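Local coordinates for protein PilM (Escherichia coli, PDB 3EOI) that is of unknown function but probably takes part in the assembly or working of plasmid-encoded pili, at residues Asn26-Tyr31 and Gln65-Trp70; Asp30-Tyr33 and Glu37-Ala40; Pro75-Ala80 and Gln118-Met123; Ala92-Gly97 and Ile109-Val114. All blocks are in the same frame, centred on the assembly; numbering follows the deposited sequence.

Contact 1 of 4, residues Asn26-Tyr31 and Gln65-Trp70; sequences NAINDY and QRVFVW
Ile28 faces Val67 and Val69, and these three buried aliphatic side chains make the whole contact between helix 10-34 and strand 66-72. Both branches of the isoleucine are used. Its CG2, anti to the backbone N, meets Val67 CG2 methyl to methyl at 3.6 Å, the two side chains lying at a slant to one another. The longer branch is extended, with chi2 at 170°, and carries CD1 further along the strand to lie 3.9 Å from Val69 CG2; here the side chains run past each other in opposite directions. Val67 and Val69 stand two positions apart in a strand and therefore point to the same face of the sheet, where one forked side chain from the helix can serve both. Beta-branched residues suit this place, since they fit an extended backbone and present compact, blunt methyl groups. The isoleucine is further enclosed by Leu50 and His60.

The backbone polar groups bond within the helix and between strands of the sheet. In the helix, Asp30 N bonds to Asn26 O at 2.8 Å and Tyr31 N to Ala27 O at 3.0 Å. In the sheet, Val67 and Val69 pair with Asn124 and Trp122 on one flank, while Phe68 and Trp70 pair with Leu61 and Ser59 on the other. A side-chain bond, weak, joins Asn29 OD1 to Asn124 ND2 at the border of the apolar patch. Between Ile28 and the two valines only methyl groups meet, so the join there rests on shape and exclusion of water.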
loop_
_atom_site.group_PDB
_atom_site.type_symbol
_atom_site.label_atom_id
_atom_site.label_comp_id
_atom_site.label_asym_id
_atom_site.label_seq_id
_atom_site.Cartn_x
_atom_site.Cartn_y
_atom_site.Cartn_z
ATOM N N ASN A 26 -1.801 -8.630 -1.212
ATOM C CA ASN A 26 -1.742 -10.118 -1.342
ATOM C C ASN A 26 -1.755 -10.542 -2.803
ATOM O O ASN A 26 -0.987 -11.431 -3.227
ATOM C CB ASN A 26 -2.892 -10.780 -0.592
ATOM C CG ASN A 26 -2.596 -10.942 0.867
ATOM O OD1 ASN A 26 -1.450 -11.156 1.243
ATOM N ND2 ASN A 26 -3.613 -10.808 1.695
ATOM N N ALA A 27 -2.587 -9.900 -3.611
ATOM C CA ALA A 27 -2.641 -10.297 -5.039
ATOM C C ALA A 27 -1.337 -10.000 -5.789
ATOM O O ALA A 27 -0.853 -10.824 -6.619
ATOM C CB ALA A 27 -3.804 -9.634 -5.723
ATOM N N ILE A 28 -0.757 -8.846 -5.483
ATOM C CA ILE A 28 0.517 -8.471 -6.066
ATOM C C ILE A 28 1.656 -9.356 -5.610
ATOM O O ILE A 28 2.454 -9.861 -6.436
ATOM C CB ILE A 28 0.810 -7.008 -5.638
ATOM C CG1 ILE A 28 -0.136 -6.118 -6.424
ATOM C CG2 ILE A 28 2.231 -6.639 -5.982
ATOM C CD1 ILE A 28 -0.173 -4.654 -5.960
ATOM N N ASN A 29 1.673 -9.598 -4.301
ATOM C CA ASN A 29 2.679 -10.449 -3.679
ATOM C C ASN A 29 2.617 -11.866 -4.252
ATOM O O ASN A 29 3.638 -12.458 -4.622
ATOM C CB ASN A 29 2.452 -10.495 -2.158
ATOM C CG ASN A 29 3.664 -10.919 -1.399
ATOM O OD1 ASN A 29 4.778 -10.578 -1.745
ATOM N ND2 ASN A 29 3.437 -11.670 -0.340
ATOM N N ASP A 30 1.403 -12.420 -4.320
ATOM C CA ASP A 30 1.262 -13.758 -4.828
ATOM C C ASP A 30 1.717 -13.850 -6.274
ATOM O O ASP A 30 2.430 -14.792 -6.634
ATOM C CB ASP A 30 -0.182 -14.199 -4.677
ATOM C CG ASP A 30 -0.589 -14.370 -3.190
ATOM O OD1 ASP A 30 0.285 -14.211 -2.283
ATOM O OD2 ASP A 30 -1.760 -14.673 -2.901
ATOM N N TYR A 31 1.354 -12.866 -7.104
ATOM C CA TYR A 31 1.756 -12.921 -8.521
ATOM C C TYR A 31 3.285 -12.865 -8.619
ATOM O O TYR A 31 3.917 -13.629 -9.419
ATOM C CB TYR A 31 1.196 -11.702 -9.308
ATOM C CG TYR A 31 1.454 -11.865 -10.771
ATOM C CD1 TYR A 31 0.579 -12.617 -11.570
ATOM C CD2 TYR A 31 2.605 -11.324 -11.381
ATOM C CE1 TYR A 31 0.854 -12.857 -12.917
ATOM C CE2 TYR A 31 2.894 -11.568 -12.729
ATOM C CZ TYR A 31 2.008 -12.321 -13.502
ATOM O OH TYR A 31 2.260 -12.528 -14.843
ATOM N N GLN A 65 13.290 -3.464 -9.280
ATOM C CA GLN A 65 12.957 -4.860 -8.863
ATOM C C GLN A 65 12.305 -5.028 -7.474
ATOM O O GLN A 65 12.167 -6.147 -6.975
ATOM C CB GLN A 65 14.166 -5.778 -8.995
ATOM C CG GLN A 65 14.851 -5.688 -10.390
ATOM C CD GLN A 65 16.069 -6.537 -10.438
ATOM O OE1 GLN A 65 16.012 -7.724 -10.101
ATOM N NE2 GLN A 65 17.198 -5.920 -10.717
ATOM N N ARG A 66 11.838 -3.936 -6.886
ATOM C CA ARG A 66 11.070 -4.050 -5.650
ATOM C C ARG A 66 9.696 -3.532 -5.961
ATOM O O ARG A 66 9.541 -2.665 -6.814
ATOM C CB ARG A 66 11.710 -3.239 -4.525
ATOM C CG ARG A 66 13.039 -3.884 -4.079
ATOM C CD ARG A 66 13.721 -3.131 -2.950
ATOM N NE ARG A 66 14.314 -1.894 -3.438
ATOM C CZ ARG A 66 15.434 -1.359 -2.934
ATOM N NH1 ARG A 66 15.922 -0.242 -3.471
ATOM N NH2 ARG A 66 16.051 -1.949 -1.909
ATOM N N VAL A 67 8.712 -4.033 -5.259
ATOM C CA VAL A 67 7.373 -3.555 -5.426
ATOM C C VAL A 67 6.960 -2.751 -4.191
ATOM O O VAL A 67 7.266 -3.102 -3.014
ATOM C CB VAL A 67 6.366 -4.719 -5.625
ATOM C CG1 VAL A 67 6.304 -5.700 -4.441
ATOM C CG2 VAL A 67 4.940 -4.194 -5.983
ATOM N N PHE A 68 6.235 -1.680 -4.478
ATOM C CA PHE A 68 5.780 -0.724 -3.468
ATOM C C PHE A 68 4.259 -0.610 -3.608
ATOM O O PHE A 68 3.724 -0.410 -4.745
ATOM C CB PHE A 68 6.313 0.665 -3.783
ATOM C CG PHE A 68 7.804 0.780 -3.779
ATOM C CD1 PHE A 68 8.471 1.328 -2.692
ATOM C CD2 PHE A 68 8.562 0.330 -4.887
ATOM C CE1 PHE A 68 9.891 1.409 -2.686
ATOM C CE2 PHE A 68 9.930 0.401 -4.872
ATOM C CZ PHE A 68 10.598 0.940 -3.790
ATOM N N VAL A 69 3.569 -0.671 -2.474
ATOM C CA VAL A 69 2.118 -0.588 -2.441
ATOM C C VAL A 69 1.798 0.433 -1.344
ATOM O O VAL A 69 2.368 0.380 -0.241
ATOM C CB VAL A 69 1.461 -1.948 -2.055
ATOM C CG1 VAL A 69 -0.045 -1.815 -1.908
ATOM C CG2 VAL A 69 1.844 -2.992 -3.073
ATOM N N TRP A 70 0.934 1.378 -1.647
ATOM C CA TRP A 70 0.725 2.436 -0.657
ATOM C C TRP A 70 -0.675 3.026 -0.656
ATOM O O TRP A 70 -1.449 2.912 -1.641
ATOM C CB TRP A 70 1.746 3.564 -0.869
ATOM C CG TRP A 70 1.582 4.376 -2.179
ATOM C CD1 TRP A 70 0.783 5.449 -2.377
ATOM C CD2 TRP A 70 2.220 4.111 -3.437
ATOM N NE1 TRP A 70 0.918 5.916 -3.659
ATOM C CE2 TRP A 70 1.774 5.086 -4.348
ATOM C CE3 TRP A 70 3.138 3.150 -3.873
ATOM C CZ2 TRP A 70 2.199 5.121 -5.643
ATOM C CZ3 TRP A 70 3.553 3.189 -5.222
ATOM C CH2 TRP A 70 3.064 4.186 -6.084
#

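Contact 2 of 4, residues Asp30-Tyr33 and Glu37-Ala40; sequences DYLY and ERRA
Arg38 turns its CG anti to the backbone N (chi1 171°) and bends at chi2 (68°), so that the aliphatic root of the side chain lies against Leu32 and Tyr31 while the charged end leads off to the carbonyl of Gly42. Leu32 CD2 rests on this root, 3.9 Å from Arg38 CG and equally near its CB, the two side chains crossing at a slant. Tyr31 approaches differently: its CE2 comes 4.1 Å from Arg38 CG, which sits at the edge of the ring near its plane. The planes of the ring and the Arg38 guanidinium are 81° apart, and it is the aliphatic CG that meets the tyrosine. Leu45 touches both Tyr31 and Arg38.

The two segments flank the end of helix 10-34. The chain leaves the helix and folds back at once, its residues 37-40 coiling with helical backbone angles but without regular bonds, and Leu32 is the side chain of the last turns that fills the angle so formed. Its other branch meets Arg39, whose straight chain lies alongside and brings the guanidinium beneath it, with Leu32 CD1 4.2 Å above the plane of the Arg39 guanidinium and over its centre. An arginine suits this place because its flat face tolerates a methyl group while its rim keeps its N-H groups for polar partners. Arg39 NH2 forms a salt bridge with the C-terminal carboxylate of Asn124, and NH1 bonds to Gln65 O.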
loop_
_atom_site.group_PDB
_atom_site.type_symbol
_atom_site.label_atom_id
_atom_site.label_comp_id
_atom_site.label_asym_id
_atom_site.label_seq_id
_atom_site.Cartn_x
_atom_site.Cartn_y
_atom_site.Cartn_z
ATOM N N ASP A 30 1.403 -12.420 -4.320
ATOM C CA ASP A 30 1.262 -13.758 -4.828
ATOM C C ASP A 30 1.717 -13.850 -6.274
ATOM O O ASP A 30 2.430 -14.792 -6.634
ATOM C CB ASP A 30 -0.182 -14.199 -4.677
ATOM C CG ASP A 30 -0.589 -14.370 -3.190
ATOM O OD1 ASP A 30 0.285 -14.211 -2.283
ATOM O OD2 ASP A 30 -1.760 -14.673 -2.901
ATOM N N TYR A 31 1.354 -12.866 -7.104
ATOM C CA TYR A 31 1.756 -12.921 -8.521
ATOM C C TYR A 31 3.285 -12.865 -8.619
ATOM O O TYR A 31 3.917 -13.629 -9.419
ATOM C CB TYR A 31 1.196 -11.702 -9.308
ATOM C CG TYR A 31 1.454 -11.865 -10.771
ATOM C CD1 TYR A 31 0.579 -12.617 -11.570
ATOM C CD2 TYR A 31 2.605 -11.324 -11.381
ATOM C CE1 TYR A 31 0.854 -12.857 -12.917
ATOM C CE2 TYR A 31 2.894 -11.568 -12.729
ATOM C CZ TYR A 31 2.008 -12.321 -13.502
ATOM O OH TYR A 31 2.260 -12.528 -14.843
ATOM N N LEU A 32 3.914 -11.927 -7.909
ATOM C CA LEU A 32 5.361 -11.803 -8.058
ATOM C C LEU A 32 6.112 -12.966 -7.430
ATOM O O LEU A 32 7.221 -13.296 -7.871
ATOM C CB LEU A 32 5.862 -10.466 -7.483
ATOM C CG LEU A 32 5.367 -9.243 -8.227
ATOM C CD1 LEU A 32 5.732 -8.033 -7.369
ATOM C CD2 LEU A 32 5.978 -9.182 -9.618
ATOM N N TYR A 33 5.544 -13.587 -6.404
ATOM C CA TYR A 33 6.169 -14.821 -5.876
ATOM C C TYR A 33 6.166 -15.945 -6.910
ATOM O O TYR A 33 7.113 -16.724 -7.036
ATOM C CB TYR A 33 5.344 -15.283 -4.708
ATOM C CG TYR A 33 5.820 -16.532 -3.980
ATOM C CD1 TYR A 33 6.883 -16.500 -3.063
ATOM C CD2 TYR A 33 5.210 -17.757 -4.217
ATOM C CE1 TYR A 33 7.268 -17.654 -2.386
ATOM C CE2 TYR A 33 5.610 -18.930 -3.544
ATOM C CZ TYR A 33 6.655 -18.852 -2.676
ATOM O OH TYR A 33 7.050 -20.001 -2.006
ATOM N N GLU A 37 10.480 -13.204 -12.195
ATOM C CA GLU A 37 11.105 -12.521 -13.329
ATOM C C GLU A 37 10.368 -11.241 -13.777
ATOM O O GLU A 37 10.917 -10.402 -14.517
ATOM C CB GLU A 37 11.228 -13.475 -14.516
ATOM C CG GLU A 37 9.939 -13.739 -15.236
ATOM C CD GLU A 37 9.042 -14.807 -14.577
ATOM O OE1 GLU A 37 9.361 -15.402 -13.492
ATOM O OE2 GLU A 37 7.991 -15.057 -15.208
ATOM N N ARG A 38 9.105 -11.116 -13.360
ATOM C CA ARG A 38 8.300 -9.925 -13.712
ATOM C C ARG A 38 8.865 -8.655 -13.026
ATOM O O ARG A 38 8.718 -7.542 -13.549
ATOM C CB ARG A 38 6.826 -10.164 -13.344
ATOM C CG ARG A 38 5.952 -8.906 -13.474
ATOM C CD ARG A 38 5.813 -8.491 -14.901
ATOM N NE ARG A 38 4.940 -7.313 -15.054
ATOM C CZ ARG A 38 5.349 -6.079 -14.744
ATOM N NH1 ARG A 38 6.592 -5.884 -14.256
ATOM N NH2 ARG A 38 4.534 -5.030 -14.908
ATOM N N ARG A 39 9.570 -8.844 -11.920
ATOM C CA ARG A 39 10.169 -7.687 -11.196
ATOM C C ARG A 39 11.048 -6.761 -12.050
ATOM O O ARG A 39 11.029 -5.532 -11.885
ATOM C CB ARG A 39 10.948 -8.149 -10.004
ATOM C CG ARG A 39 10.034 -8.698 -8.905
ATOM C CD ARG A 39 10.832 -9.335 -7.773
ATOM N NE ARG A 39 9.980 -9.797 -6.642
ATOM C CZ ARG A 39 9.568 -9.000 -5.639
ATOM N NH1 ARG A 39 9.991 -7.697 -5.566
ATOM N NH2 ARG A 39 8.752 -9.489 -4.713
ATOM N N ALA A 40 11.778 -7.341 -12.976
ATOM C CA ALA A 40 12.726 -6.572 -13.748
ATOM C C ALA A 40 12.055 -5.592 -14.676
ATOM O O ALA A 40 12.668 -4.597 -15.094
ATOM C CB ALA A 40 13.603 -7.515 -14.523
#

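Contact 3 of 4, residues Pro75-Ala80 and Gln118-Met123; sequences PGLMGA and QVIIWM
Ile120 projects from strand 119-123 of the antiparallel sheet into the first turn of helix 77-84, a helix-on-sheet packing in which one strand residue engages two successive helix residues. Against Leu77 it runs in the opposite direction, each side chain sliding along the other, and its CD1 lies 3.9 Å from Leu77 CG. Met78 crosses it obliquely instead. The thioether chain leaves the helix anti to its own nitrogen, then bends at chi2 (76°) and again at chi3 (71°), which curls it back over the isoleucine. Met78 CE thereby reaches Ile120 CG1 at 3.8 Å, and Met78 SD comes 4.2 Å from Ile120 CG2. A flexible, unbranched methionine suits this role, as it can wrap round a branched partner; beyond the contact it also touches Leu91 and Arg93. Leu77 in turn packs on Gln17 of helix 10-34, so the short helix packs against the long helix as well as the sheet.

A valine in place of Ile120 would lack the CD1 methyl and would probably open a gap between the strand and this turn of the helix, leaving Leu77 CG and the Met78 backbone N without the methyl packed on them.

The helix begins at its N-cap, Gly76, whose phi of 78° is easily adopted by glycine, and Ala80 N bonds to Gly76 O. In this first turn the tip of the isoleucine comes close to the backbone itself, with Ile120 CD1 3.6 Å from Met78 N.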
loop_
_atom_site.group_PDB
_atom_site.type_symbol
_atom_site.label_atom_id
_atom_site.label_comp_id
_atom_site.label_asym_id
_atom_site.label_seq_id
_atom_site.Cartn_x
_atom_site.Cartn_y
_atom_site.Cartn_z
ATOM N N PRO A 75 -5.394 8.535 10.667
ATOM C CA PRO A 75 -5.282 8.004 12.018
ATOM C C PRO A 75 -5.863 6.587 12.099
ATOM O O PRO A 75 -7.011 6.355 11.623
ATOM C CB PRO A 75 -6.108 9.000 12.879
ATOM C CG PRO A 75 -6.866 9.837 11.927
ATOM C CD PRO A 75 -6.289 9.700 10.529
ATOM N N GLY A 76 -5.110 5.649 12.705
ATOM C CA GLY A 76 -5.565 4.301 12.934
ATOM C C GLY A 76 -5.505 3.409 11.682
ATOM O O GLY A 76 -5.811 2.239 11.759
ATOM N N LEU A 77 -5.139 3.952 10.527
ATOM C CA LEU A 77 -5.049 3.092 9.346
ATOM C C LEU A 77 -3.959 2.032 9.595
ATOM O O LEU A 77 -4.115 0.879 9.223
ATOM C CB LEU A 77 -4.779 3.939 8.081
ATOM C CG LEU A 77 -4.575 3.168 6.762
ATOM C CD1 LEU A 77 -5.810 2.278 6.456
ATOM C CD2 LEU A 77 -4.226 4.079 5.617
ATOM N N MET A 78 -2.857 2.403 10.262
ATOM C CA MET A 78 -1.789 1.420 10.496
ATOM C C MET A 78 -2.316 0.299 11.354
ATOM O O MET A 78 -2.126 -0.853 11.029
ATOM C CB MET A 78 -0.579 2.078 11.164
ATOM C CG MET A 78 0.622 1.165 11.342
ATOM S SD MET A 78 1.603 0.830 9.819
ATOM C CE MET A 78 2.406 2.420 9.539
ATOM N N GLY A 79 -3.033 0.652 12.415
ATOM C CA GLY A 79 -3.574 -0.405 13.320
ATOM C C GLY A 79 -4.598 -1.279 12.575
ATOM O O GLY A 79 -4.711 -2.465 12.878
ATOM N N ALA A 80 -5.345 -0.703 11.619
ATOM C CA ALA A 80 -6.345 -1.507 10.910
ATOM C C ALA A 80 -5.627 -2.476 9.958
ATOM O O ALA A 80 -6.042 -3.638 9.802
ATOM C CB ALA A 80 -7.290 -0.621 10.165
ATOM N N GLN A 118 3.277 11.128 3.246
ATOM C CA GLN A 118 2.094 10.950 4.097
ATOM C C GLN A 118 1.299 9.748 3.610
ATOM O O GLN A 118 0.051 9.755 3.530
ATOM C CB GLN A 118 1.226 12.216 4.120
ATOM C CG GLN A 118 2.057 13.455 4.523
ATOM C CD GLN A 118 1.226 14.635 4.988
ATOM O OE1 GLN A 118 0.150 14.925 4.459
ATOM N NE2 GLN A 118 1.745 15.336 6.003
ATOM N N VAL A 119 2.050 8.699 3.228
ATOM C CA VAL A 119 1.439 7.385 2.976
ATOM C C VAL A 119 1.965 6.317 3.901
ATOM O O VAL A 119 3.067 6.438 4.442
ATOM C CB VAL A 119 1.624 6.912 1.470
ATOM C CG1 VAL A 119 0.969 7.884 0.510
ATOM C CG2 VAL A 119 3.070 6.772 1.097
ATOM N N ILE A 120 1.146 5.279 4.091
ATOM C CA ILE A 120 1.660 4.033 4.615
ATOM C C ILE A 120 2.020 3.139 3.450
ATOM O O ILE A 120 1.255 3.073 2.434
ATOM C CB ILE A 120 0.616 3.328 5.484
ATOM C CG1 ILE A 120 0.351 4.140 6.775
ATOM C CG2 ILE A 120 1.117 1.887 5.801
ATOM C CD1 ILE A 120 -0.839 3.648 7.578
ATOM N N ILE A 121 3.168 2.475 3.567
ATOM C CA ILE A 121 3.713 1.769 2.416
ATOM C C ILE A 121 4.243 0.418 2.751
ATOM O O ILE A 121 4.651 0.170 3.896
ATOM C CB ILE A 121 4.823 2.622 1.721
ATOM C CG1 ILE A 121 5.232 2.027 0.365
ATOM C CG2 ILE A 121 6.019 2.823 2.666
ATOM C CD1 ILE A 121 5.764 3.113 -0.553
ATOM N N TRP A 122 4.119 -0.487 1.762
ATOM C CA TRP A 122 4.676 -1.835 1.891
ATOM C C TRP A 122 5.631 -2.016 0.736
ATOM O O TRP A 122 5.277 -1.720 -0.435
ATOM C CB TRP A 122 3.529 -2.844 1.824
ATOM C CG TRP A 122 3.905 -4.329 1.797
ATOM C CD1 TRP A 122 4.157 -5.117 2.875
ATOM C CD2 TRP A 122 3.911 -5.208 0.653
ATOM N NE1 TRP A 122 4.361 -6.441 2.475
ATOM C CE2 TRP A 122 4.218 -6.511 1.121
ATOM C CE3 TRP A 122 3.757 -5.000 -0.740
ATOM C CZ2 TRP A 122 4.345 -7.611 0.259
ATOM C CZ3 TRP A 122 3.852 -6.115 -1.589
ATOM C CH2 TRP A 122 4.130 -7.372 -1.097
ATOM N N MET A 123 6.858 -2.379 1.035
ATOM C CA MET A 123 7.839 -2.561 -0.028
ATOM C C MET A 123 8.402 -3.973 0.102
ATOM O O MET A 123 8.865 -4.336 1.190
ATOM C CB MET A 123 8.978 -1.541 0.119
ATOM C CG MET A 123 10.006 -1.636 -1.070
ATOM S SD MET A 123 11.608 -0.735 -0.862
ATOM C CE MET A 123 12.179 -1.868 0.408
#

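Contact 4 of 4, residues Ala92-Gly97 and Ile109-Val114; sequences ARVENG and ITLPAV
Flat groups play little part where Val94 and Gly97 meet Leu111. The guanidinium nearest by, that of Arg93, has Glu95 OE1 at its edge and in its plane, but the salt bridge is long, 3.8 Å from Arg93 NH2 to Glu95 OE1. Both residues are neighbours of Val94 in strand 92-95 and reach to the other face of the sheet from it. From segment 92-97 one polar atom also comes near the leucine, a backbone oxygen: Leu111 CD1 lies 3.9 Å from Gly97 O.

The contact itself is mainly apolar. Val94 and Leu111 reach toward each other tip to tip, and a single methyl does all the touching on the leucine side. Leu111 CD1 is 3.8 Å from Val94 CG1 and also 3.8 Å from Val94 CG2, seated on the fork of the valine. That fork is presented because CG1 stands anti to the backbone N (chi1 175°) with CG2 beside it. Leucine suits a segment without regular structure, since its longer stem lets a methyl bridge the space to the sheet; Leu111 packs on Leu99 and Phe68 as well, and Val94 on Val119 and Ile121.

Strands 92-95 and 98-100 form a beta hairpin, joined by Asn96 and Gly97. Both residues have positive phi, 47° and 71°, as in a type I' turn, for which Asn-Gly is a classic sequence. Gly97 N is further held by Asp117 OD1. The arrangement is that of a beta hairpin whose apolar face is covered by the long connection returning to strand 119-123.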
loop_
_atom_site.group_PDB
_atom_site.type_symbol
_atom_site.label_atom_id
_atom_site.label_comp_id
_atom_site.label_asym_id
_atom_site.label_seq_id
_atom_site.Cartn_x
_atom_site.Cartn_y
_atom_site.Cartn_z
ATOM N N ALA A 92 5.747 0.426 6.495
ATOM C CA ALA A 92 6.590 1.630 6.669
ATOM C C ALA A 92 5.785 2.879 6.321
ATOM O O ALA A 92 4.571 2.780 6.057
ATOM C CB ALA A 92 7.911 1.561 5.798
ATOM N N ARG A 93 6.462 4.034 6.380
ATOM C CA ARG A 93 5.855 5.344 6.171
ATOM C C ARG A 93 6.698 6.175 5.223
ATOM O O ARG A 93 7.882 5.940 5.110
ATOM C CB ARG A 93 5.789 6.109 7.549
ATOM C CG ARG A 93 4.667 5.704 8.482
ATOM C CD ARG A 93 4.945 6.063 9.971
ATOM N NE ARG A 93 5.494 7.400 10.226
ATOM C CZ ARG A 93 6.103 7.737 11.365
ATOM N NH1 ARG A 93 6.250 6.838 12.336
ATOM N NH2 ARG A 93 6.568 8.964 11.537
ATOM N N VAL A 94 6.104 7.137 4.518
ATOM C CA VAL A 94 6.921 8.072 3.713
ATOM C C VAL A 94 6.574 9.443 4.213
ATOM O O VAL A 94 5.392 9.803 4.258
ATOM C CB VAL A 94 6.634 7.985 2.207
ATOM C CG1 VAL A 94 7.423 9.076 1.431
ATOM C CG2 VAL A 94 6.967 6.533 1.733
ATOM N N GLU A 95 7.614 10.175 4.615
ATOM C CA GLU A 95 7.488 11.528 5.140
ATOM C C GLU A 95 8.659 12.354 4.571
ATOM O O GLU A 95 9.811 11.921 4.529
ATOM C CB GLU A 95 7.555 11.489 6.658
ATOM C CG GLU A 95 7.471 12.820 7.317
ATOM C CD GLU A 95 7.338 12.666 8.823
ATOM O OE1 GLU A 95 6.379 11.986 9.263
ATOM O OE2 GLU A 95 8.195 13.211 9.556
ATOM N N ASN A 96 8.348 13.533 4.050
ATOM C CA ASN A 96 9.387 14.362 3.441
ATOM C C ASN A 96 10.328 13.652 2.464
ATOM O O ASN A 96 11.529 13.850 2.487
ATOM C CB ASN A 96 10.100 15.162 4.527
ATOM C CG ASN A 96 9.105 15.969 5.355
ATOM O OD1 ASN A 96 8.937 15.732 6.542
ATOM N ND2 ASN A 96 8.376 16.871 4.698
ATOM N N GLY A 97 9.735 12.836 1.590
ATOM C CA GLY A 97 10.462 12.093 0.581
ATOM C C GLY A 97 11.316 10.946 1.084
ATOM O O GLY A 97 12.059 10.356 0.293
ATOM N N ILE A 109 17.155 3.891 1.708
ATOM C CA ILE A 109 16.899 3.398 0.345
ATOM C C ILE A 109 16.451 4.634 -0.386
ATOM O O ILE A 109 15.737 5.462 0.207
ATOM C CB ILE A 109 15.645 2.423 0.342
ATOM C CG1 ILE A 109 16.091 1.003 0.233
ATOM C CG2 ILE A 109 14.679 2.726 -0.793
ATOM C CD1 ILE A 109 17.267 0.856 0.959
ATOM N N THR A 110 16.798 4.775 -1.647
ATOM C CA THR A 110 16.211 5.853 -2.436
ATOM C C THR A 110 14.835 5.475 -2.988
ATOM O O THR A 110 14.718 4.528 -3.752
ATOM C CB THR A 110 17.112 6.241 -3.640
ATOM O OG1 THR A 110 18.459 6.436 -3.179
ATOM C CG2 THR A 110 16.599 7.517 -4.337
ATOM N N LEU A 111 13.809 6.229 -2.602
ATOM C CA LEU A 111 12.452 5.939 -3.006
ATOM C C LEU A 111 12.184 6.426 -4.420
ATOM O O LEU A 111 12.687 7.470 -4.847
ATOM C CB LEU A 111 11.476 6.656 -2.072
ATOM C CG LEU A 111 11.240 6.066 -0.719
ATOM C CD1 LEU A 111 10.228 6.973 -0.066
ATOM C CD2 LEU A 111 10.630 4.676 -0.883
ATOM N N PRO A 112 11.308 5.705 -5.146
ATOM C CA PRO A 112 10.905 6.278 -6.430
ATOM C C PRO A 112 10.263 7.660 -6.201
ATOM O O PRO A 112 9.495 7.836 -5.289
ATOM C CB PRO A 112 9.831 5.291 -6.931
ATOM C CG PRO A 112 10.176 3.989 -6.304
ATOM C CD PRO A 112 10.826 4.326 -4.945
ATOM N N ALA A 113 10.529 8.610 -7.083
ATOM C CA ALA A 113 10.050 9.970 -6.907
ATOM C C ALA A 113 8.546 10.088 -7.078
ATOM O O ALA A 113 7.963 11.123 -6.763
ATOM C CB ALA A 113 10.730 10.906 -7.903
ATOM N N VAL A 114 7.904 9.061 -7.606
ATOM C CA VAL A 114 6.455 9.137 -7.781
ATOM C C VAL A 114 5.631 8.627 -6.590
ATOM O O VAL A 114 4.402 8.603 -6.668
ATOM C CB VAL A 114 6.017 8.452 -9.084
ATOM C CG1 VAL A 114 6.738 9.105 -10.216
ATOM C CG2 VAL A 114 6.322 6.967 -9.029
#

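Overall arrangement
The antiparallel sheet ties three of the contacts together. Contacts 1 and 3 both pack helices onto it, through adjoining strands paired by Val69 O and Trp122 N at 2.8 Å, and lie on opposite sides of the chain's centre, 16 Å apart centre to centre. Contact 4, nested in the chain between the segments of contact 3, covers the other face; Gln118 N and Val94 O, 2.7 Å apart, link the two. Phe68, turned from contact 1, meets Leu111 and Pro112 of contact 4. Contact 2 continues helix 10-34 from contact 1, with Val67 CG1 3.8 Å from Leu32 CD1, but its nearest atoms stay about 11 Å from contact 4.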